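Local coordinates for oxidoreductase protein (Agrobacterium radiobacter, PDB 5UI9), which probably catalyses an NAD-dependent oxidation or reduction of a small hydroxy acid, as a member of the GFO/IDH/MocA family of Rossmann-fold oxidoreductases, at residues R156-V161 / S231-K235; N126-P132 / N290-V295; T251-I255 / V265-N269. All blocks are in the same frame, centred on the assembly; numbering follows the deposited sequence.

Contact 1. Residues R156-V161 / S231-K235; sequences RSGFDV and SYATK. With 8A1 ((2S)-2,3-dihydroxy-2-methylpropanoic acid), chain D.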
loop_
_atom_site.group_PDB
_atom_site.type_symbol
_atom_site.label_atom_id
_atom_site.label_comp_id
_atom_site.label_asym_id
_atom_site.label_seq_id
_atom_site.Cartn_x
_atom_site.Cartn_y
_atom_site.Cartn_z
ATOM N N ARG A 156 5.199 9.068 4.028
ATOM C CA ARG A 156 6.506 8.828 3.412
ATOM C C ARG A 156 7.166 10.182 3.212
ATOM O O ARG A 156 6.623 11.040 2.519
ATOM C CB ARG A 156 6.368 8.091 2.077
ATOM C CG ARG A 156 5.497 6.842 2.137
ATOM C CD ARG A 156 5.676 5.971 0.894
ATOM N NE ARG A 156 6.931 5.209 0.967
ATOM C CZ ARG A 156 7.132 4.126 1.719
ATOM N NH1 ARG A 156 6.168 3.633 2.500
ATOM N NH2 ARG A 156 8.325 3.534 1.708
ATOM N N SER A 157 8.325 10.355 3.838
ATOM C CA SER A 157 8.972 11.652 3.989
ATOM C C SER A 157 10.484 11.515 3.905
ATOM O O SER A 157 11.029 10.441 4.164
ATOM C CB SER A 157 8.607 12.245 5.352
ATOM O OG SER A 157 9.226 13.500 5.541
ATOM N N GLY A 158 11.136 12.605 3.513
ATOM C CA GLY A 158 12.588 12.753 3.613
ATOM C C GLY A 158 12.980 13.924 4.505
ATOM O O GLY A 158 14.095 14.424 4.404
ATOM N N PHE A 159 12.071 14.337 5.395
ATOM C CA PHE A 159 12.264 15.521 6.240
ATOM C C PHE A 159 13.289 15.225 7.333
ATOM O O PHE A 159 13.289 14.136 7.913
ATOM C CB PHE A 159 10.927 15.938 6.876
ATOM C CG PHE A 159 11.001 17.190 7.714
ATOM C CD1 PHE A 159 11.141 18.437 7.114
ATOM C CD2 PHE A 159 10.917 17.121 9.105
ATOM C CE1 PHE A 159 11.205 19.594 7.885
ATOM C CE2 PHE A 159 10.982 18.269 9.878
ATOM C CZ PHE A 159 11.122 19.508 9.269
ATOM N N ASP A 160 14.143 16.208 7.622
ATOM C CA ASP A 160 15.161 16.088 8.660
ATOM C C ASP A 160 14.526 16.329 10.047
ATOM O O ASP A 160 14.704 17.393 10.648
ATOM C CB ASP A 160 16.315 17.065 8.364
ATOM C CG ASP A 160 17.474 16.959 9.358
ATOM O OD1 ASP A 160 17.540 16.001 10.159
ATOM O OD2 ASP A 160 18.332 17.863 9.335
ATOM N N VAL A 161 13.793 15.324 10.540
ATOM C CA VAL A 161 13.271 15.316 11.923
ATOM C C VAL A 161 14.364 15.232 12.981
ATOM O O VAL A 161 14.119 15.561 14.135
ATOM C CB VAL A 161 12.310 14.128 12.225
ATOM C CG1 VAL A 161 10.924 14.389 11.682
ATOM C CG2 VAL A 161 12.878 12.782 11.744
ATOM N N SER A 231 7.800 5.851 6.169
ATOM C CA SER A 231 9.193 5.972 5.767
ATOM C C SER A 231 9.711 7.369 6.068
ATOM O O SER A 231 9.012 8.352 5.796
ATOM C CB SER A 231 9.334 5.701 4.263
ATOM O OG SER A 231 10.653 5.977 3.793
ATOM N N TYR A 232 10.915 7.446 6.636
ATOM C CA TYR A 232 11.690 8.695 6.719
ATOM C C TYR A 232 12.914 8.688 5.770
ATOM O O TYR A 232 13.836 9.501 5.927
ATOM C CB TYR A 232 12.106 8.985 8.168
ATOM C CG TYR A 232 11.140 9.882 8.922
ATOM C CD1 TYR A 232 10.826 11.163 8.446
ATOM C CD2 TYR A 232 10.549 9.469 10.116
ATOM C CE1 TYR A 232 9.957 11.996 9.137
ATOM C CE2 TYR A 232 9.673 10.297 10.806
ATOM C CZ TYR A 232 9.385 11.555 10.313
ATOM O OH TYR A 232 8.522 12.380 10.988
ATOM N N ALA A 233 12.902 7.800 4.773
ATOM C CA ALA A 233 13.966 7.728 3.757
ATOM C C ALA A 233 13.422 7.887 2.323
ATOM O O ALA A 233 14.029 7.408 1.366
ATOM C CB ALA A 233 14.725 6.418 3.899
ATOM N N THR A 234 12.294 8.585 2.185
ATOM C CA THR A 234 11.623 8.763 0.907
ATOM C C THR A 234 11.966 10.153 0.357
ATOM O O THR A 234 11.698 11.160 1.009
ATOM C CB THR A 234 10.103 8.574 1.076
ATOM O OG1 THR A 234 9.839 7.231 1.509
ATOM C CG2 THR A 234 9.356 8.823 -0.232
ATOM N N LYS A 235 12.555 10.200 -0.839
ATOM C CA LYS A 235 13.048 11.454 -1.438
ATOM C C LYS A 235 12.167 11.865 -2.604
ATOM O O LYS A 235 12.318 11.358 -3.729
ATOM C CB LYS A 235 14.498 11.288 -1.889
ATOM C CG LYS A 235 15.442 11.104 -0.713
ATOM C CD LYS A 235 16.782 10.509 -1.113
ATOM C CE LYS A 235 17.630 10.261 0.128
ATOM N NZ LYS A 235 19.005 9.840 -0.228
HETATM O OXT 8A1 D . 5.041 14.399 15.230
HETATM C C 8A1 D . 5.749 13.509 15.760
HETATM O O 8A1 D . 5.343 12.808 16.712
HETATM C CA 8A1 D . 7.137 13.261 15.228
HETATM C CB 8A1 D . 7.015 12.123 14.215
HETATM O O1 8A1 D . 8.236 11.920 13.495
HETATM O O2 8A1 D . 8.012 12.880 16.304
HETATM C C3 8A1 D . 7.698 14.537 14.598
HETATM O O HOH W 1 14.526 11.905 7.016
#
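Ser-157 and Ser-231 join the ends of two parallel strands: Ser-157 N donates to Ser-231 O at 2.9 Å, following the bridge between Arg-156 and Ser-231. Beyond the bridge the 231-235 chain curls, and Thr-234 N donates to Ser-157 O at 3.0 Å, standing well above the carbonyl plane. Two ST turns shape the strand ends, Ser-157 OG accepting from Phe-159 N and Ser-231 OG from Ala-233 N; Ser-157 OG is also hydrogen-bonded to Glu-239. Water 1 donates to both Phe-159 O and Tyr-232 O, tying the two segments further on.

Apolar contact centres on the Tyr-232 ring. Val-161 CG2 sits over its centre, 4.0 Å from the centroid and 10° off the normal, a CH-pi contact, while CG1 of the same valine reaches Tyr-232 CZ at 3.5 Å. Tyr-232 OH donates to 8A1 O1 at 2.6 Å; O1 lies at the ring edge, near its plane.

Charge gathers at the other end. The Arg-156 guanidinium lays one face over Ser-231 CB, 3.5 Å from NH2, and the bend at chi3 (77°) turns the group back across that methylene. Its NH1 pairs with Asp-229, and its NE with Asp-249 of the second subunit. The strand-end loops of the GFO/IDH/MocA C-terminal domain thus place Tyr-232 in the 8A1 pocket, while Arg-156 reaches the subunit interface.

Contact 2. Residues N126-P132 / N290-V295; sequences NFRWQTP and NIQESV. With NAD (nicotinamide-adenine-dinucleotide), chain C.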
loop_
_atom_site.group_PDB
_atom_site.type_symbol
_atom_site.label_atom_id
_atom_site.label_comp_id
_atom_site.label_asym_id
_atom_site.label_seq_id
_atom_site.Cartn_x
_atom_site.Cartn_y
_atom_site.Cartn_z
ATOM N N ASN A 126 -2.025 13.465 18.645
ATOM C CA ASN A 126 -2.647 14.619 17.961
ATOM C C ASN A 126 -2.887 14.467 16.450
ATOM O O ASN A 126 -3.542 15.319 15.847
ATOM C CB ASN A 126 -1.908 15.949 18.300
ATOM C CG ASN A 126 -0.426 15.953 17.922
ATOM O OD1 ASN A 126 0.002 15.300 16.973
ATOM N ND2 ASN A 126 0.367 16.717 18.669
ATOM N N PHE A 127 -2.408 13.378 15.847
ATOM C CA PHE A 127 -2.541 13.191 14.385
ATOM C C PHE A 127 -3.994 13.022 13.958
ATOM O O PHE A 127 -4.422 13.662 13.005
ATOM C CB PHE A 127 -1.673 12.033 13.876
ATOM C CG PHE A 127 -0.303 12.459 13.434
ATOM C CD1 PHE A 127 0.523 13.174 14.285
ATOM C CD2 PHE A 127 0.168 12.138 12.158
ATOM C CE1 PHE A 127 1.785 13.576 13.876
ATOM C CE2 PHE A 127 1.435 12.525 11.749
ATOM C CZ PHE A 127 2.243 13.251 12.602
ATOM N N ARG A 128 -4.766 12.223 14.697
ATOM C CA ARG A 128 -6.211 12.100 14.432
ATOM C C ARG A 128 -6.986 13.422 14.595
ATOM O O ARG A 128 -8.091 13.558 14.066
ATOM C CB ARG A 128 -6.850 11.010 15.302
ATOM C CG ARG A 128 -6.947 11.347 16.794
ATOM C CD ARG A 128 -7.995 10.503 17.487
ATOM N NE ARG A 128 -7.570 9.114 17.631
ATOM C CZ ARG A 128 -8.267 8.164 18.251
ATOM N NH1 ARG A 128 -9.447 8.430 18.804
ATOM N NH2 ARG A 128 -7.772 6.938 18.340
ATOM N N TRP A 129 -6.413 14.372 15.335
ATOM C CA TRP A 129 -6.991 15.713 15.508
ATOM C C TRP A 129 -6.613 16.735 14.423
ATOM O O TRP A 129 -7.061 17.878 14.483
ATOM C CB TRP A 129 -6.655 16.257 16.911
ATOM C CG TRP A 129 -7.428 15.576 17.977
ATOM C CD1 TRP A 129 -7.006 14.563 18.792
ATOM C CD2 TRP A 129 -8.792 15.836 18.326
ATOM N NE1 TRP A 129 -8.023 14.187 19.635
ATOM C CE2 TRP A 129 -9.132 14.949 19.370
ATOM C CE3 TRP A 129 -9.763 16.731 17.850
ATOM C CZ2 TRP A 129 -10.403 14.935 19.959
ATOM C CZ3 TRP A 129 -11.031 16.722 18.436
ATOM C CH2 TRP A 129 -11.337 15.827 19.480
ATOM N N GLN A 130 -5.817 16.327 13.430
ATOM C CA GLN A 130 -5.525 17.165 12.267
ATOM C C GLN A 130 -6.798 17.342 11.433
ATOM O O GLN A 130 -7.568 16.394 11.254
ATOM C CB GLN A 130 -4.438 16.531 11.382
ATOM C CG GLN A 130 -3.047 16.457 12.004
ATOM C CD GLN A 130 -2.071 15.578 11.216
ATOM O OE1 GLN A 130 -0.955 15.293 11.683
ATOM N NE2 GLN A 130 -2.485 15.140 10.026
ATOM N N THR A 131 -7.013 18.553 10.926
ATOM C CA THR A 131 -8.189 18.859 10.098
ATOM C C THR A 131 -8.446 17.858 8.945
ATOM O O THR A 131 -9.565 17.375 8.806
ATOM C CB THR A 131 -8.117 20.309 9.576
ATOM O OG1 THR A 131 -8.038 21.201 10.696
ATOM C CG2 THR A 131 -9.341 20.674 8.720
ATOM N N PRO A 132 -7.423 17.531 8.132
ATOM C CA PRO A 132 -7.686 16.569 7.046
ATOM C C PRO A 132 -8.111 15.173 7.514
ATOM O O PRO A 132 -8.924 14.529 6.843
ATOM C CB PRO A 132 -6.347 16.502 6.289
ATOM C CG PRO A 132 -5.338 17.055 7.235
ATOM C CD PRO A 132 -6.069 18.094 8.029
ATOM N N ASN A 290 0.303 22.080 10.454
ATOM C CA ASN A 290 -0.771 21.091 10.571
ATOM C C ASN A 290 -0.770 20.433 11.958
ATOM O O ASN A 290 -1.822 20.322 12.583
ATOM C CB ASN A 290 -0.643 20.022 9.473
ATOM C CG ASN A 290 -1.811 19.045 9.442
ATOM O OD1 ASN A 290 -2.884 19.294 9.999
ATOM N ND2 ASN A 290 -1.603 17.918 8.774
ATOM N N ILE A 291 0.411 20.010 12.420
ATOM C CA ILE A 291 0.575 19.404 13.748
ATOM C C ILE A 291 0.257 20.435 14.827
ATOM O O ILE A 291 -0.443 20.138 15.807
ATOM C CB ILE A 291 2.004 18.820 13.936
ATOM C CG1 ILE A 291 2.212 17.613 13.003
ATOM C CG2 ILE A 291 2.258 18.418 15.392
ATOM C CD1 ILE A 291 3.635 17.087 12.967
ATOM N N GLN A 292 0.765 21.647 14.636
ATOM C CA GLN A 292 0.564 22.724 15.594
ATOM C C GLN A 292 -0.908 23.074 15.827
ATOM O O GLN A 292 -1.314 23.278 16.973
ATOM C CB GLN A 292 1.382 23.948 15.178
ATOM C CG GLN A 292 2.873 23.739 15.417
ATOM C CD GLN A 292 3.740 24.792 14.755
ATOM O OE1 GLN A 292 3.507 25.177 13.606
ATOM N NE2 GLN A 292 4.762 25.245 15.464
ATOM N N GLU A 293 -1.706 23.117 14.758
ATOM C CA GLU A 293 -3.157 23.281 14.893
ATOM C C GLU A 293 -3.766 22.153 15.722
ATOM O O GLU A 293 -4.620 22.406 16.576
ATOM C CB GLU A 293 -3.867 23.328 13.535
ATOM C CG GLU A 293 -5.363 23.639 13.655
ATOM C CD GLU A 293 -6.107 23.644 12.330
ATOM O OE1 GLU A 293 -5.626 23.054 11.347
ATOM O OE2 GLU A 293 -7.192 24.254 12.263
ATOM N N SER A 294 -3.342 20.915 15.458
ATOM C CA SER A 294 -3.904 19.758 16.154
ATOM C C SER A 294 -3.571 19.731 17.655
ATOM O O SER A 294 -4.307 19.140 18.437
ATOM C CB SER A 294 -3.465 18.454 15.482
ATOM O OG SER A 294 -2.119 18.131 15.764
ATOM N N VAL A 295 -2.467 20.373 18.035
ATOM C CA VAL A 295 -2.079 20.530 19.439
ATOM C C VAL A 295 -3.128 21.376 20.161
ATOM O O VAL A 295 -3.550 21.024 21.250
ATOM C CB VAL A 295 -0.671 21.177 19.592
ATOM C CG1 VAL A 295 -0.353 21.473 21.051
ATOM C CG2 VAL A 295 0.419 20.301 18.981
HETATM P PA NAD C . 13.177 16.933 24.137
HETATM O O1A NAD C . 14.337 16.064 24.574
HETATM O O2A NAD C . 13.415 18.110 23.231
HETATM O O5B NAD C . 12.425 17.462 25.446
HETATM C C5B NAD C . 12.283 16.683 26.626
HETATM C C4B NAD C . 12.503 17.614 27.808
HETATM O O4B NAD C . 12.080 16.957 28.997
HETATM C C3B NAD C . 13.967 17.983 28.000
HETATM O O3B NAD C . 14.087 19.408 28.116
HETATM C C2B NAD C . 14.396 17.264 29.270
HETATM O O2B NAD C . 15.331 18.034 30.026
HETATM C C1B NAD C . 13.078 17.094 30.007
HETATM N N9A NAD C . 12.940 15.929 30.912
HETATM C C8A NAD C . 13.200 14.634 30.642
HETATM N N7A NAD C . 12.907 13.863 31.722
HETATM C C5A NAD C . 12.435 14.667 32.693
HETATM C C6A NAD C . 11.939 14.519 34.088
HETATM N N6A NAD C . 11.883 13.311 34.691
HETATM N N1A NAD C . 11.537 15.635 34.740
HETATM C C2A NAD C . 11.582 16.860 34.174
HETATM N N3A NAD C . 12.020 17.063 32.917
HETATM C C4A NAD C . 12.449 16.029 32.144
HETATM O O3 NAD C . 12.058 15.979 23.489
HETATM P PN NAD C . 10.950 16.483 22.427
HETATM O O1N NAD C . 11.523 16.455 21.032
HETATM O O2N NAD C . 10.314 17.753 22.934
HETATM O O5D NAD C . 9.930 15.259 22.541
HETATM C C5D NAD C . 9.279 14.991 23.776
HETATM C C4D NAD C . 8.141 14.025 23.511
HETATM O O4D NAD C . 7.228 14.638 22.595
HETATM C C3D NAD C . 8.625 12.726 22.881
HETATM O O3D NAD C . 8.046 11.608 23.562
HETATM C C2D NAD C . 8.162 12.804 21.436
HETATM O O2D NAD C . 7.781 11.537 20.899
HETATM C C1D NAD C . 6.960 13.744 21.516
HETATM N N1N NAD C . 6.651 14.498 20.287
HETATM C C2N NAD C . 5.362 14.534 19.906
HETATM C C3N NAD C . 4.944 15.213 18.772
HETATM C C7N NAD C . 3.481 15.196 18.422
HETATM O O7N NAD C . 2.651 15.187 19.329
HETATM N N7N NAD C . 3.095 15.195 17.144
HETATM C C4N NAD C . 5.902 15.878 18.006
HETATM C C5N NAD C . 7.238 15.843 18.409
HETATM C C6N NAD C . 7.593 15.148 19.566
HETATM O O HOH W 2 -0.789 16.113 14.521
HETATM O O HOH W 3 -4.873 20.510 11.545
#
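Asn-126 and Ser-294 meet where the 126-130 loop packs against helix 289-308. Ser-294 OG lies 3.4 Å from Asn-126 CB and is itself turned back on its own helix, chi1 75° setting it between the backbone N and carbonyl carbon, where it donates to Ile-291 O at 2.6 Å. That carbonyl also accepts from Val-295 N. Water 2 donates to both Ser-294 OG and Asn-126 OD1, linking the two side chains.

The Asn-126 amide pairs with the nicotinamide carboxamide through both its polar atoms: OD1 accepts from NAD N7N at 3.1 Å in a fairly straight bond (165°), whereas ND2 to NAD O7N is a weak, bent one. His-124 is a further hydrogen-bond partner of ND2, which helps fix the amide's rotation. Val-295 CG2 packs against the same nitrogen.

Phe-127 and Ile-291 approach aslant, Phe-127 CE1 to Ile-291 CD1 4.1 Å. NAD N7N lies at the edge of the phenyl ring, near its plane, and His-182 stacks on that ring. Ile-291 CG2 reaches N7N at 3.8 Å, so the isoleucine touches both ring and cofactor.

Gln-130 crosses Asn-290 at about a right angle, its CB and CG beside Asn-290 OD1. Farther along, Thr-131 OG1 donates to Glu-293 OE1 at 3.1 Å, arriving from above the carboxylate plane; Gln-279 binds the other oxygen of Glu-293. Water 3 accepts from Thr-131 N and lies 2.8 Å from Asn-290 OD1, adding a solvent bridge at the start of helix 131-141. Together the loop and helix line the nicotinamide end of the NAD site, where the carboxamide is recognised beside the 8A1 pocket.

Contact 3. Residues T251-I255 / V265-N269; sequences TQGTI and VTGPN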
loop_
_atom_site.group_PDB
_atom_site.type_symbol
_atom_site.label_atom_id
_atom_site.label_comp_id
_atom_site.label_asym_id
_atom_site.label_seq_id
_atom_site.Cartn_x
_atom_site.Cartn_y
_atom_site.Cartn_z
ATOM N N THR A 251 -18.231 0.282 -0.274
ATOM C CA THR A 251 -19.196 -0.384 -1.161
ATOM C C THR A 251 -19.882 0.557 -2.164
ATOM O O THR A 251 -20.270 0.117 -3.248
ATOM C CB THR A 251 -20.294 -1.113 -0.356
ATOM O OG1 THR A 251 -20.916 -0.189 0.544
ATOM C CG2 THR A 251 -19.706 -2.286 0.436
ATOM N N GLN A 252 -20.025 1.835 -1.803
ATOM C CA GLN A 252 -20.670 2.843 -2.663
ATOM C C GLN A 252 -19.745 3.988 -3.110
ATOM O O GLN A 252 -20.221 4.957 -3.713
ATOM C CB GLN A 252 -21.890 3.436 -1.945
ATOM C CG GLN A 252 -22.995 2.439 -1.644
ATOM C CD GLN A 252 -24.090 3.026 -0.761
ATOM O OE1 GLN A 252 -24.201 4.246 -0.601
ATOM N NE2 GLN A 252 -24.907 2.152 -0.180
ATOM N N GLY A 253 -18.442 3.900 -2.835
ATOM C CA GLY A 253 -17.548 5.002 -3.181
ATOM C C GLY A 253 -16.119 4.913 -2.693
ATOM O O GLY A 253 -15.674 3.875 -2.198
ATOM N N THR A 254 -15.410 6.028 -2.841
ATOM C CA THR A 254 -14.007 6.144 -2.456
ATOM C C THR A 254 -13.704 7.483 -1.796
ATOM O O THR A 254 -14.326 8.501 -2.123
ATOM C CB THR A 254 -13.074 6.038 -3.674
ATOM O OG1 THR A 254 -13.494 6.958 -4.691
ATOM C CG2 THR A 254 -13.065 4.631 -4.226
ATOM N N ILE A 255 -12.739 7.467 -0.877
ATOM C CA ILE A 255 -12.110 8.680 -0.369
ATOM C C ILE A 255 -10.646 8.641 -0.792
ATOM O O ILE A 255 -9.984 7.616 -0.638
ATOM C CB ILE A 255 -12.195 8.785 1.174
ATOM C CG1 ILE A 255 -13.651 8.928 1.633
ATOM C CG2 ILE A 255 -11.350 9.952 1.686
ATOM C CD1 ILE A 255 -13.849 8.711 3.125
ATOM N N VAL A 265 -13.815 12.834 -2.881
ATOM C CA VAL A 265 -14.847 11.911 -2.428
ATOM C C VAL A 265 -15.753 11.643 -3.613
ATOM O O VAL A 265 -16.312 12.586 -4.175
ATOM C CB VAL A 265 -15.682 12.511 -1.282
ATOM C CG1 VAL A 265 -16.818 11.563 -0.890
ATOM C CG2 VAL A 265 -14.795 12.845 -0.090
ATOM N N THR A 266 -15.884 10.379 -4.009
ATOM C CA THR A 266 -16.841 10.005 -5.054
ATOM C C THR A 266 -17.835 9.012 -4.468
ATOM O O THR A 266 -17.444 8.066 -3.785
ATOM C CB THR A 266 -16.175 9.437 -6.337
ATOM O OG1 THR A 266 -15.806 8.071 -6.142
ATOM C CG2 THR A 266 -14.950 10.253 -6.742
ATOM N N GLY A 267 -19.115 9.263 -4.722
ATOM C CA GLY A 267 -20.208 8.446 -4.214
ATOM C C GLY A 267 -21.278 8.277 -5.277
ATOM O O GLY A 267 -21.051 8.613 -6.442
ATOM N N PRO A 268 -22.456 7.754 -4.888
ATOM C CA PRO A 268 -23.548 7.533 -5.852
ATOM C C PRO A 268 -23.986 8.788 -6.641
ATOM O O PRO A 268 -24.346 8.668 -7.813
ATOM C CB PRO A 268 -24.690 7.012 -4.969
ATOM C CG PRO A 268 -24.009 6.408 -3.788
ATOM C CD PRO A 268 -22.813 7.276 -3.537
ATOM N N ASN A 269 -23.942 9.963 -6.006
ATOM C CA ASN A 269 -24.311 11.233 -6.656
ATOM C C ASN A 269 -23.242 11.696 -7.659
ATOM O O ASN A 269 -23.562 12.005 -8.811
ATOM C CB ASN A 269 -24.563 12.326 -5.607
#
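The beta hairpin of strands 253-258 and 262-266 is paired here at its open end, antiparallel, with Thr-254 opposite Thr-266 as a hydrogen-bonded pair. Thr-254 N donates to Thr-266 O at 3.0 Å, and Thr-266 N to Thr-254 O at 3.1 Å. The two threonine side chains run side by side in the same direction, their OG1 atoms 2.9 Å apart. In each, OG1 stands between the backbone N and the carbonyl carbon (chi1 52° in Thr-254), which brings the two oxygens together. Thr-254 OG1 is hydrogen-bonded to Lys-235 O of the second subunit, which places this face of the hairpin at the dimer interface. The hairpin lies near one edge of the large mixed sheet, between strands 245-250 and 271-275. On the other face Ile-255 and Val-265 form the non-hydrogen-bonded pair, Ile-255 CG1 and Val-265 CG2 just meeting at 4.4 Å, and both side chains rest on Val-139 of helix 131-141. Past the paired residues, Gly-253 CA comes 3.1 Å from Thr-266 O, and Gln-252 O takes a CA-H...O contact from Gly-267. The Pro-268 ring lies against Gln-252, its CD 3.5 Å from Gln-252 O and its CG beside Gln-252 OE1.

Contacts 1 and 2 are mostly buried and border the ligand site, about 7 Å apart at their nearest atoms: contact 2 meets the nicotinamide and also touches 8A1, contact 1 donates to an 8A1 hydroxyl. Contact 3 is only partly buried, its centre about 29 Å from that of the chain. Contacts 1 and 3 share the large mixed sheet and both touch the second subunit, whereas contact 2 touches no other chain. Helix 131-141 ties contact 2 to contact 3, since it starts in one and covers the apolar face of the other. Contact 3 relies on regular antiparallel backbone bonds, contact 1 mixes strand-end bonds with ring and charge, and contact 2 works through side chains and bridging waters.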